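Local coordinates for Rho GTPase-activating protein 15 (Homo sapiens, PDB 3BYI), which activates the GTPase activity of Rho-type GTPases such as RAC1, driving them to the inactive GDP-bound state through the RhoGAP domain seen in this fragment, at residues Pro36-Gln41 / Glu77-Asp82; Arg70-Gln75 / Ser84-Ile89; Leu107-Phe112 / Pro141-Thr146; Ser111-Phe116 / Thr178-Glu183. One frame throughout, in Å; residues are numbered along the deposited sequence.

Contact 1: residues Pro36-Gln41 / Glu77-Asp82; sequences PWFVKQ and EKLNLD
Gln41 and Phe38 on the first turns of helix 37-49 meet Leu79 and Leu81 of the loop that follows helix 63-74. Both segments belong to the all-helical RhoGAP domain.

The polar part is carried by the Gln41 amide. Its NE2 donates to the backbone O of Leu79 at 3.1 Å, with a bent N-H...O angle of 141°. The donor sits well above the carbonyl plane, 63° out of it, rather than on a lone pair. A water supports the same group. It accepts from Gln41 NE2 at 2.9 Å and from the backbone N of Leu81 at 3.0 Å. NE2 therefore has two acceptors, which should fix the turn of the amide. The water ties the helix to the loop a second time.

The apolar part centres on Leu79. With its CG anti to the backbone N (chi1 -175°), its CD2 methyl comes to the edge of the Phe38 ring, in the ring plane. Leu79 CD2 is 3.8 Å from Phe38 CE1. Leu79 CD2 also lies 3.6 Å from Gln41 OE1. Phe38 and Leu79 both also touch Leu69 and Val73 of helix 63-74, so the loop joins a core shared by two helices.

Within the loop, Asn80 OD1 accepts from the backbone N of Asp82 in an Asx turn. Farther along the contact, Leu81 CD1 packs 3.4 Å from the backbone O of Gln41.

Contact 2: residues Arg70-Gln75 / Ser84-Ile89; sequences RFIVNQ and SQWEDI
The first torsions of Ile72 and Trp86 turn both side chains toward each other between helix 63-74 and the loop after it, in the all-helical RhoGAP domain. In Ile72 the CG1 branch lies anti to the carbonyl carbon (chi1 -76°), and the chain then runs on nearly straight to CD1. In Trp86 the CG atom is also anti to the carbonyl carbon, with chi1 at -40°. The two side chains approach from opposite directions.

The contact is small and rests mainly on one methyl group. Ile72 CD1 comes to the six-membered part of the indole, at its edge and in the ring plane. Ile72 CD1 lies 3.6 Å from Trp86 CZ2 and 4.0 Å from Trp86 CH2. This is apolar packing against the ring rim, not a CH-pi contact over a face.

Gln85 has a lesser share. Its extended side chain runs beside the indole, and its CG lies 3.7 Å above one face of the Trp86 ring, offset toward the rim. The Gln85 OE1 atom only just approaches Ile72 CD1, at 4.5 Å.

Trp86 is buried, while Gln85 is exposed, so the methyl of Ile72 sits where the core meets the surface. The indole also touches Thr65 and Leu69 of helix 63-74 and Val91 of helix 89-102. The backbone O of Trp86 accepts from Arg49 NH2 at the end of helix 37-49. The loop carrying Trp86 thus packs back on helix 63-74, which it has just left, immediately before helix 89-102 begins.

Contact 3: residues Leu107-Phe112 / Pro141-Thr146; sequences LFPYSF and PPNRDT
Asn143 points its amide at the backbone of Leu107, where the first turn of helix 141-159 meets the loop leading into helix 110-120 of the RhoGAP helical bundle. Asn143 CG lies anti to its own carbonyl carbon (chi1 -57°), which carries ND2 across to Leu107 O. Asn143 ND2 donates to Leu107 O at 2.9 Å, nearly straight at 173°. The acceptor lies in the amide plane of Asn143, while the donor is tilted 32° from the carbonyl plane of Leu107.

The other end of the amide is also held, for OD1 accepts from His25 NE2 of helix 24-31. With both ends bonded, this buried amide should be held in its rotation. With an alanine here, the buried Leu107 carbonyl and the His25 ring nitrogen would probably lose these partners.

Pro109 comes at the amide from the opposite direction, its CG 3.7 Å from Asn143 ND2. Leu107 and Thr146 meet at a slant through methyl groups. Thr146 is a turn further along the helix. Thr146 CG2 lies 3.8 Å from Leu107 CD1, a methyl also 3.8 Å from the backbone O of Asn143.

Contact 4: residues Ser111-Phe116 / Thr178-Glu183; sequences SFFEQF and TLLRAE
Phe113, Leu180 and Ala182 account for nearly all the surface buried here. Phe113 contributes the largest share. Its CG lies anti to the backbone N (chi1 -178°), which swings the ring from helix 110-120 toward the chain leaving helix 168-180.

Ala182 sets its methyl over one face of that ring. Ala182 CB is 3.3 Å from Phe113 CZ and 3.4 Å from Phe113 CE1, so it sits toward the far end of the ring in tight packing. Leu180 takes a different side. Leu180 CD2 comes to the ring edge near the ring plane, 4.2 Å from Phe113 CD1, and the two side chains cross at about a right angle.

The contact joins two helices of the RhoGAP domain where helix 168-180 gives way to a loop. Arg181 has positive phi (51°) and breaks the helical path between the two residues that touch the ring. Replacing Phe113 with an alanine would probably open a gap beside the Ala182 methyl and leave Leu180 CD2 without its aromatic neighbour.

Helix 189-205 borders the same cluster: Phe113 touches its Tyr195, and Leu180 touches Gln196 and Ile199. Gln196 OE1 also accepts from the backbone N of Ala182.

The four contacts form two pairs within one all-helical RhoGAP domain. Contacts 1 and 2 have centres about 9 Å apart, and their segments alternate along the chain. They tie the loop after helix 63-74 to helices 37-49 and 63-74. Contacts 3 and 4 come later, with centres about 10 Å apart, and share Ser111 and Phe112. They tie helix 110-120 and its lead-in to helices 141-159 and 168-180. Phe108 N lies 3.0 Å from Leu179 O between them, a probable hydrogen bond. Contacts 1 and 4 lie on opposite sides of the chain's centre, about 27 Å apart between centres. Pro36 and Thr146 touch, linking the pairs. All four lie away from the predicted arginine finger, Arg58.

Contact 1: residues Pro36-Gln41 / Glu77-Asp82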
# COMPACT_ATOMS: atom_id res chain seq x y z
N PRO A 36 -5.59 6.14 6.26
CA PRO A 36 -6.53 6.76 5.35
C PRO A 36 -7.81 5.96 5.10
O PRO A 36 -7.77 4.76 4.88
CB PRO A 36 -5.74 6.88 4.04
CG PRO A 36 -4.32 6.83 4.45
CD PRO A 36 -4.28 5.92 5.64
N TRP A 37 -8.93 6.65 5.13
CA TRP A 37 -10.22 6.07 4.80
C TRP A 37 -10.21 5.29 3.49
O TRP A 37 -10.84 4.25 3.40
CB TRP A 37 -11.32 7.13 4.72
CG TRP A 37 -11.77 7.48 6.05
CD1 TRP A 37 -11.52 8.63 6.74
CD2 TRP A 37 -12.49 6.63 6.93
NE1 TRP A 37 -12.05 8.55 7.98
CE2 TRP A 37 -12.67 7.34 8.13
CE3 TRP A 37 -13.02 5.35 6.81
CZ2 TRP A 37 -13.39 6.81 9.20
CZ3 TRP A 37 -13.70 4.81 7.86
CH2 TRP A 37 -13.89 5.54 9.06
N PHE A 38 -9.52 5.80 2.46
CA PHE A 38 -9.54 5.13 1.16
C PHE A 38 -8.87 3.75 1.24
O PHE A 38 -9.31 2.82 0.60
CB PHE A 38 -8.86 5.96 0.08
CG PHE A 38 -8.85 5.27 -1.29
CD1 PHE A 38 -10.03 5.04 -1.98
CD2 PHE A 38 -7.66 4.86 -1.87
CE1 PHE A 38 -10.01 4.45 -3.26
CE2 PHE A 38 -7.65 4.25 -3.10
CZ PHE A 38 -8.83 4.06 -3.80
N VAL A 39 -7.81 3.66 2.04
CA VAL A 39 -7.13 2.41 2.28
C VAL A 39 -8.07 1.40 2.98
O VAL A 39 -8.11 0.22 2.64
CB VAL A 39 -5.81 2.63 3.10
CG1 VAL A 39 -5.20 1.26 3.57
CG2 VAL A 39 -4.79 3.46 2.28
N LYS A 40 -8.82 1.86 3.97
CA LYS A 40 -9.72 0.97 4.68
C LYS A 40 -10.92 0.57 3.80
O LYS A 40 -11.41 -0.56 3.88
CB LYS A 40 -10.13 1.59 6.00
CG LYS A 40 -8.97 1.76 6.98
CD LYS A 40 -9.45 2.23 8.39
CE LYS A 40 -9.98 3.62 8.41
NZ LYS A 40 -10.28 4.10 9.82
N GLN A 41 -11.39 1.48 2.96
CA GLN A 41 -12.46 1.15 2.01
C GLN A 41 -12.06 0.06 1.02
O GLN A 41 -12.87 -0.79 0.68
CB GLN A 41 -12.82 2.34 1.16
CG GLN A 41 -13.96 3.08 1.65
CD GLN A 41 -14.53 3.97 0.59
OE1 GLN A 41 -13.91 4.96 0.20
NE2 GLN A 41 -15.74 3.62 0.11
N GLU A 77 -15.71 13.03 -3.72
CA GLU A 77 -17.08 12.58 -3.87
C GLU A 77 -17.27 11.38 -2.96
O GLU A 77 -16.29 10.77 -2.51
CB GLU A 77 -17.40 12.23 -5.34
CG GLU A 77 -17.08 13.35 -6.35
N LYS A 78 -18.53 11.05 -2.69
CA LYS A 78 -18.86 9.84 -1.95
C LYS A 78 -18.51 8.62 -2.82
O LYS A 78 -18.86 8.55 -3.98
CB LYS A 78 -20.31 9.84 -1.44
CG LYS A 78 -21.41 10.00 -2.44
CD LYS A 78 -22.75 10.02 -1.71
CE LYS A 78 -23.91 9.61 -2.61
NZ LYS A 78 -24.81 10.75 -2.93
N LEU A 79 -17.74 7.71 -2.26
CA LEU A 79 -17.36 6.49 -2.95
C LEU A 79 -18.16 5.33 -2.35
O LEU A 79 -18.19 5.16 -1.13
CB LEU A 79 -15.85 6.25 -2.86
CG LEU A 79 -15.31 5.07 -3.65
CD1 LEU A 79 -15.62 5.25 -5.14
CD2 LEU A 79 -13.82 4.94 -3.39
N ASN A 80 -18.80 4.54 -3.21
CA ASN A 80 -19.42 3.28 -2.83
C ASN A 80 -18.86 2.15 -3.69
O ASN A 80 -19.22 2.02 -4.87
CB ASN A 80 -20.97 3.37 -3.01
CG ASN A 80 -21.70 2.09 -2.58
OD1 ASN A 80 -21.14 1.02 -2.58
ND2 ASN A 80 -22.96 2.23 -2.20
N LEU A 81 -18.00 1.32 -3.12
CA LEU A 81 -17.35 0.25 -3.88
C LEU A 81 -18.28 -0.93 -4.21
O LEU A 81 -17.89 -1.86 -4.95
CB LEU A 81 -16.06 -0.18 -3.16
CG LEU A 81 -14.92 0.87 -3.15
CD1 LEU A 81 -13.63 0.33 -2.46
CD2 LEU A 81 -14.59 1.33 -4.56
N ASP A 82 -19.53 -0.88 -3.74
CA ASP A 82 -20.54 -1.85 -4.19
C ASP A 82 -21.24 -1.43 -5.48
O ASP A 82 -21.99 -2.19 -6.05
CB ASP A 82 -21.58 -2.13 -3.10
CG ASP A 82 -21.01 -2.92 -1.94
OD1 ASP A 82 -20.34 -3.96 -2.16
OD2 ASP A 82 -21.25 -2.53 -0.79
O HOH W 1 -17.36 1.21 -0.23

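Contact 2: residues Arg70-Gln75 / Ser84-Ile89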
# COMPACT_ATOMS: atom_id res chain seq x y z
N ARG A 70 -9.70 6.95 -8.94
CA ARG A 70 -8.78 7.97 -8.38
C ARG A 70 -9.36 9.38 -8.47
O ARG A 70 -9.28 10.16 -7.52
CB ARG A 70 -7.47 7.91 -9.13
CG ARG A 70 -6.48 9.00 -8.81
CD ARG A 70 -5.29 8.76 -9.64
NE ARG A 70 -4.24 9.73 -9.45
CZ ARG A 70 -4.28 10.97 -9.95
NH1 ARG A 70 -5.31 11.38 -10.65
NH2 ARG A 70 -3.27 11.79 -9.74
N PHE A 71 -9.95 9.69 -9.62
CA PHE A 71 -10.50 11.03 -9.83
C PHE A 71 -11.64 11.33 -8.87
O PHE A 71 -11.71 12.40 -8.25
CB PHE A 71 -11.04 11.18 -11.24
CG PHE A 71 -11.57 12.56 -11.51
CD1 PHE A 71 -10.72 13.57 -11.98
CD2 PHE A 71 -12.91 12.87 -11.27
CE1 PHE A 71 -11.19 14.85 -12.22
CE2 PHE A 71 -13.40 14.17 -11.53
CZ PHE A 71 -12.53 15.15 -12.00
N ILE A 72 -12.58 10.39 -8.79
CA ILE A 72 -13.71 10.50 -7.87
C ILE A 72 -13.21 10.72 -6.43
O ILE A 72 -13.72 11.55 -5.69
CB ILE A 72 -14.65 9.26 -7.96
CG1 ILE A 72 -15.52 9.33 -9.24
CG2 ILE A 72 -15.48 9.14 -6.73
CD1 ILE A 72 -16.28 7.99 -9.55
N VAL A 73 -12.20 9.96 -6.04
CA VAL A 73 -11.64 10.08 -4.69
C VAL A 73 -10.95 11.45 -4.48
O VAL A 73 -11.09 12.09 -3.41
CB VAL A 73 -10.62 8.94 -4.39
CG1 VAL A 73 -9.85 9.19 -3.07
CG2 VAL A 73 -11.32 7.58 -4.34
N ASN A 74 -10.21 11.90 -5.49
CA ASN A 74 -9.58 13.20 -5.45
C ASN A 74 -10.59 14.36 -5.40
O ASN A 74 -10.34 15.38 -4.74
CB ASN A 74 -8.61 13.39 -6.65
CG ASN A 74 -7.17 12.97 -6.35
OD1 ASN A 74 -6.79 12.83 -5.20
ND2 ASN A 74 -6.37 12.79 -7.38
N GLN A 75 -11.72 14.19 -6.10
CA GLN A 75 -12.83 15.14 -6.05
C GLN A 75 -13.54 15.14 -4.70
O GLN A 75 -14.48 15.90 -4.50
CB GLN A 75 -13.86 14.86 -7.18
CG GLN A 75 -13.42 15.28 -8.60
CD GLN A 75 -13.10 16.77 -8.71
OE1 GLN A 75 -12.04 17.22 -8.24
NE2 GLN A 75 -14.00 17.53 -9.36
N SER A 84 -21.79 -0.91 -9.38
CA SER A 84 -21.48 -1.81 -10.46
C SER A 84 -20.24 -1.36 -11.24
O SER A 84 -19.52 -2.20 -11.79
CB SER A 84 -22.69 -1.97 -11.41
OG SER A 84 -23.04 -0.74 -11.98
N GLN A 85 -19.98 -0.05 -11.24
CA GLN A 85 -18.80 0.52 -11.88
C GLN A 85 -17.51 -0.08 -11.33
O GLN A 85 -16.53 -0.21 -12.07
CB GLN A 85 -18.78 2.04 -11.69
CG GLN A 85 -17.68 2.76 -12.44
CD GLN A 85 -17.80 4.29 -12.33
OE1 GLN A 85 -18.65 4.81 -11.58
NE2 GLN A 85 -16.94 5.01 -13.07
N TRP A 86 -17.51 -0.48 -10.06
CA TRP A 86 -16.32 -1.04 -9.39
C TRP A 86 -16.39 -2.56 -9.22
O TRP A 86 -15.70 -3.12 -8.36
CB TRP A 86 -16.09 -0.35 -8.05
CG TRP A 86 -16.36 1.10 -8.12
CD1 TRP A 86 -17.35 1.80 -7.47
CD2 TRP A 86 -15.71 2.04 -8.98
NE1 TRP A 86 -17.32 3.11 -7.84
CE2 TRP A 86 -16.32 3.29 -8.77
CE3 TRP A 86 -14.66 1.94 -9.91
CZ2 TRP A 86 -15.92 4.43 -9.45
CZ3 TRP A 86 -14.26 3.09 -10.58
CH2 TRP A 86 -14.89 4.30 -10.36
N GLU A 87 -17.18 -3.24 -10.05
CA GLU A 87 -17.44 -4.67 -9.90
C GLU A 87 -16.23 -5.58 -10.10
O GLU A 87 -16.15 -6.64 -9.53
CB GLU A 87 -18.57 -5.13 -10.83
CG GLU A 87 -18.23 -5.05 -12.33
N ASP A 88 -15.27 -5.12 -10.88
CA ASP A 88 -14.00 -5.85 -11.04
C ASP A 88 -13.10 -5.47 -9.85
O ASP A 88 -12.66 -4.34 -9.75
CB ASP A 88 -13.38 -5.48 -12.41
CG ASP A 88 -12.03 -6.12 -12.66
OD1 ASP A 88 -11.60 -6.96 -11.87
OD2 ASP A 88 -11.39 -5.75 -13.66
N ILE A 89 -12.92 -6.40 -8.91
CA ILE A 89 -12.13 -6.14 -7.69
C ILE A 89 -10.66 -5.82 -8.00
O ILE A 89 -9.94 -5.32 -7.14
CB ILE A 89 -12.21 -7.31 -6.68
CG1 ILE A 89 -11.69 -6.88 -5.31
CG2 ILE A 89 -11.49 -8.58 -7.23
CD1 ILE A 89 -12.48 -5.80 -4.63

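Contact 3: residues Leu107-Phe112 / Pro141-Thr146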
# COMPACT_ATOMS: atom_id res chain seq x y z
N LEU A 107 5.43 4.32 2.08
CA LEU A 107 4.93 3.91 3.39
C LEU A 107 6.08 3.64 4.36
O LEU A 107 6.01 3.99 5.54
CB LEU A 107 4.04 2.67 3.27
CG LEU A 107 3.33 2.15 4.54
CD1 LEU A 107 2.46 3.23 5.16
CD2 LEU A 107 2.50 0.86 4.25
N PHE A 108 7.11 2.98 3.86
CA PHE A 108 8.34 2.77 4.60
C PHE A 108 9.21 3.99 4.35
O PHE A 108 9.74 4.14 3.21
CB PHE A 108 9.05 1.52 4.07
CG PHE A 108 8.40 0.23 4.48
CD1 PHE A 108 7.19 -0.18 3.91
CD2 PHE A 108 9.00 -0.57 5.43
CE1 PHE A 108 6.59 -1.36 4.29
CE2 PHE A 108 8.39 -1.74 5.82
CZ PHE A 108 7.20 -2.15 5.25
N PRO A 109 9.37 4.88 5.36
CA PRO A 109 10.13 6.07 5.05
C PRO A 109 11.57 5.77 4.63
O PRO A 109 12.22 4.85 5.15
CB PRO A 109 10.07 6.89 6.36
CG PRO A 109 8.88 6.30 7.12
CD PRO A 109 8.93 4.87 6.77
N TYR A 110 12.03 6.56 3.68
CA TYR A 110 13.42 6.56 3.22
C TYR A 110 14.42 6.63 4.40
O TYR A 110 15.45 5.96 4.38
CB TYR A 110 13.67 7.78 2.31
CG TYR A 110 12.87 7.94 1.02
CD1 TYR A 110 12.94 6.98 0.01
CD2 TYR A 110 12.10 9.11 0.78
CE1 TYR A 110 12.23 7.14 -1.19
CE2 TYR A 110 11.39 9.29 -0.43
CZ TYR A 110 11.46 8.29 -1.41
OH TYR A 110 10.73 8.43 -2.60
N SER A 111 14.14 7.47 5.40
CA SER A 111 15.05 7.55 6.57
C SER A 111 15.18 6.20 7.30
O SER A 111 16.22 5.90 7.87
CB SER A 111 14.63 8.66 7.54
OG SER A 111 13.31 8.52 8.01
N PHE A 112 14.14 5.36 7.24
CA PHE A 112 14.18 4.05 7.87
C PHE A 112 14.80 2.93 7.02
O PHE A 112 15.17 1.88 7.55
CB PHE A 112 12.78 3.63 8.28
CG PHE A 112 12.29 4.30 9.52
CD1 PHE A 112 12.00 5.66 9.53
CD2 PHE A 112 12.07 3.57 10.68
CE1 PHE A 112 11.52 6.29 10.69
CE2 PHE A 112 11.62 4.17 11.83
CZ PHE A 112 11.33 5.53 11.84
N PRO A 141 3.00 7.45 13.67
CA PRO A 141 1.82 6.56 13.78
C PRO A 141 1.05 6.28 12.46
O PRO A 141 0.54 5.19 12.30
CB PRO A 141 0.93 7.27 14.81
CG PRO A 141 1.88 8.15 15.58
CD PRO A 141 2.97 8.54 14.66
N PRO A 142 0.93 7.28 11.57
CA PRO A 142 0.28 6.92 10.31
C PRO A 142 0.97 5.82 9.53
O PRO A 142 0.29 5.03 8.89
CB PRO A 142 0.27 8.24 9.51
CG PRO A 142 0.41 9.30 10.55
CD PRO A 142 1.27 8.71 11.61
N ASN A 143 2.29 5.74 9.59
CA ASN A 143 3.03 4.71 8.82
C ASN A 143 2.90 3.35 9.49
O ASN A 143 2.61 2.38 8.85
CB ASN A 143 4.52 5.11 8.65
CG ASN A 143 4.69 6.45 7.98
OD1 ASN A 143 4.40 7.50 8.56
ND2 ASN A 143 5.17 6.44 6.74
N ARG A 144 3.12 3.30 10.80
CA ARG A 144 2.91 2.10 11.58
C ARG A 144 1.46 1.58 11.49
O ARG A 144 1.24 0.41 11.29
CB ARG A 144 3.23 2.37 13.05
CG ARG A 144 2.79 1.21 13.97
CD ARG A 144 3.33 1.31 15.37
NE ARG A 144 2.84 2.49 16.03
CZ ARG A 144 3.53 3.62 16.19
NH1 ARG A 144 4.77 3.77 15.74
NH2 ARG A 144 2.94 4.62 16.80
N ASP A 145 0.47 2.45 11.74
CA ASP A 145 -0.91 2.00 11.75
C ASP A 145 -1.42 1.56 10.38
O ASP A 145 -2.22 0.63 10.28
CB ASP A 145 -1.85 3.07 12.30
CG ASP A 145 -1.63 3.35 13.76
OD1 ASP A 145 -0.85 2.63 14.43
OD2 ASP A 145 -2.26 4.31 14.23
N THR A 146 -0.98 2.25 9.34
CA THR A 146 -1.30 1.86 7.95
C THR A 146 -0.61 0.51 7.54
O THR A 146 -1.21 -0.35 6.87
CB THR A 146 -0.98 3.03 7.01
OG1 THR A 146 -1.76 4.13 7.43
CG2 THR A 146 -1.28 2.74 5.51

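Contact 4: residues Ser111-Phe116 / Thr178-Glu183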
# COMPACT_ATOMS: atom_id res chain seq x y z
N SER A 111 14.14 7.47 5.40
CA SER A 111 15.05 7.55 6.57
C SER A 111 15.18 6.20 7.30
O SER A 111 16.22 5.90 7.87
CB SER A 111 14.63 8.66 7.54
OG SER A 111 13.31 8.52 8.01
N PHE A 112 14.14 5.36 7.24
CA PHE A 112 14.18 4.05 7.87
C PHE A 112 14.80 2.93 7.02
O PHE A 112 15.17 1.88 7.55
CB PHE A 112 12.78 3.63 8.28
CG PHE A 112 12.29 4.30 9.52
CD1 PHE A 112 12.00 5.66 9.53
CD2 PHE A 112 12.07 3.57 10.68
CE1 PHE A 112 11.52 6.29 10.69
CE2 PHE A 112 11.62 4.17 11.83
CZ PHE A 112 11.33 5.53 11.84
N PHE A 113 14.93 3.13 5.71
CA PHE A 113 15.30 2.01 4.82
C PHE A 113 16.61 1.29 5.23
O PHE A 113 16.65 0.05 5.31
CB PHE A 113 15.36 2.49 3.36
CG PHE A 113 15.69 1.39 2.39
CD1 PHE A 113 14.84 0.32 2.23
CD2 PHE A 113 16.89 1.41 1.68
CE1 PHE A 113 15.16 -0.73 1.36
CE2 PHE A 113 17.21 0.38 0.81
CZ PHE A 113 16.35 -0.70 0.66
N GLU A 114 17.67 2.06 5.51
CA GLU A 114 18.94 1.47 5.95
C GLU A 114 18.75 0.61 7.20
O GLU A 114 19.33 -0.47 7.31
CB GLU A 114 20.02 2.53 6.18
N GLN A 115 17.90 1.07 8.13
CA GLN A 115 17.64 0.35 9.38
C GLN A 115 16.89 -0.94 9.17
O GLN A 115 17.18 -1.91 9.86
CB GLN A 115 16.89 1.22 10.41
CG GLN A 115 17.76 2.21 11.27
CD GLN A 115 16.90 3.16 12.18
OE1 GLN A 115 16.68 2.85 13.36
NE2 GLN A 115 16.40 4.30 11.63
N PHE A 116 15.89 -0.93 8.27
CA PHE A 116 15.08 -2.14 7.89
C PHE A 116 15.91 -3.18 7.14
O PHE A 116 15.74 -4.38 7.36
CB PHE A 116 13.86 -1.78 7.00
CG PHE A 116 12.62 -1.29 7.77
CD1 PHE A 116 12.24 0.03 7.73
CD2 PHE A 116 11.86 -2.18 8.51
CE1 PHE A 116 11.11 0.48 8.44
CE2 PHE A 116 10.73 -1.75 9.20
CZ PHE A 116 10.35 -0.41 9.17
N THR A 178 6.06 -1.38 -4.10
CA THR A 178 4.93 -0.50 -3.84
C THR A 178 5.10 0.28 -2.51
O THR A 178 4.75 1.44 -2.43
CB THR A 178 3.59 -1.35 -3.88
OG1 THR A 178 3.32 -1.77 -5.23
CG2 THR A 178 2.39 -0.61 -3.39
N LEU A 179 5.66 -0.38 -1.50
CA LEU A 179 5.68 0.14 -0.13
C LEU A 179 7.05 0.68 0.30
O LEU A 179 7.13 1.52 1.19
CB LEU A 179 5.19 -0.95 0.83
CG LEU A 179 3.76 -1.51 0.55
CD1 LEU A 179 3.44 -2.54 1.53
CD2 LEU A 179 2.71 -0.46 0.62
N LEU A 180 8.12 0.18 -0.33
CA LEU A 180 9.48 0.59 0.02
C LEU A 180 10.18 1.39 -1.11
O LEU A 180 11.04 2.25 -0.84
CB LEU A 180 10.31 -0.63 0.39
CG LEU A 180 9.88 -1.33 1.69
CD1 LEU A 180 9.12 -2.67 1.53
CD2 LEU A 180 11.10 -1.52 2.53
N ARG A 181 9.81 1.13 -2.36
CA ARG A 181 10.29 1.99 -3.47
C ARG A 181 11.81 2.18 -3.45
O ARG A 181 12.32 3.27 -3.69
CB ARG A 181 9.59 3.36 -3.39
CG ARG A 181 9.59 4.22 -4.65
CD ARG A 181 8.96 5.60 -4.37
NE ARG A 181 7.55 5.50 -4.05
CZ ARG A 181 6.77 6.50 -3.65
NH1 ARG A 181 7.27 7.72 -3.51
NH2 ARG A 181 5.49 6.27 -3.39
N ALA A 182 12.53 1.10 -3.18
CA ALA A 182 13.98 1.15 -2.91
C ALA A 182 14.85 0.88 -4.12
O ALA A 182 16.07 0.93 -4.00
CB ALA A 182 14.33 0.17 -1.77
N GLU A 183 14.23 0.61 -5.27
CA GLU A 183 14.93 0.18 -6.52
C GLU A 183 16.09 1.12 -6.83
O GLU A 183 17.23 0.67 -7.06
CB GLU A 183 14.01 0.20 -7.77
CG GLU A 183 12.78 -0.69 -7.78
CD GLU A 183 11.67 -0.14 -6.92
OE1 GLU A 183 11.74 -0.32 -5.69
OE2 GLU A 183 10.74 0.49 -7.46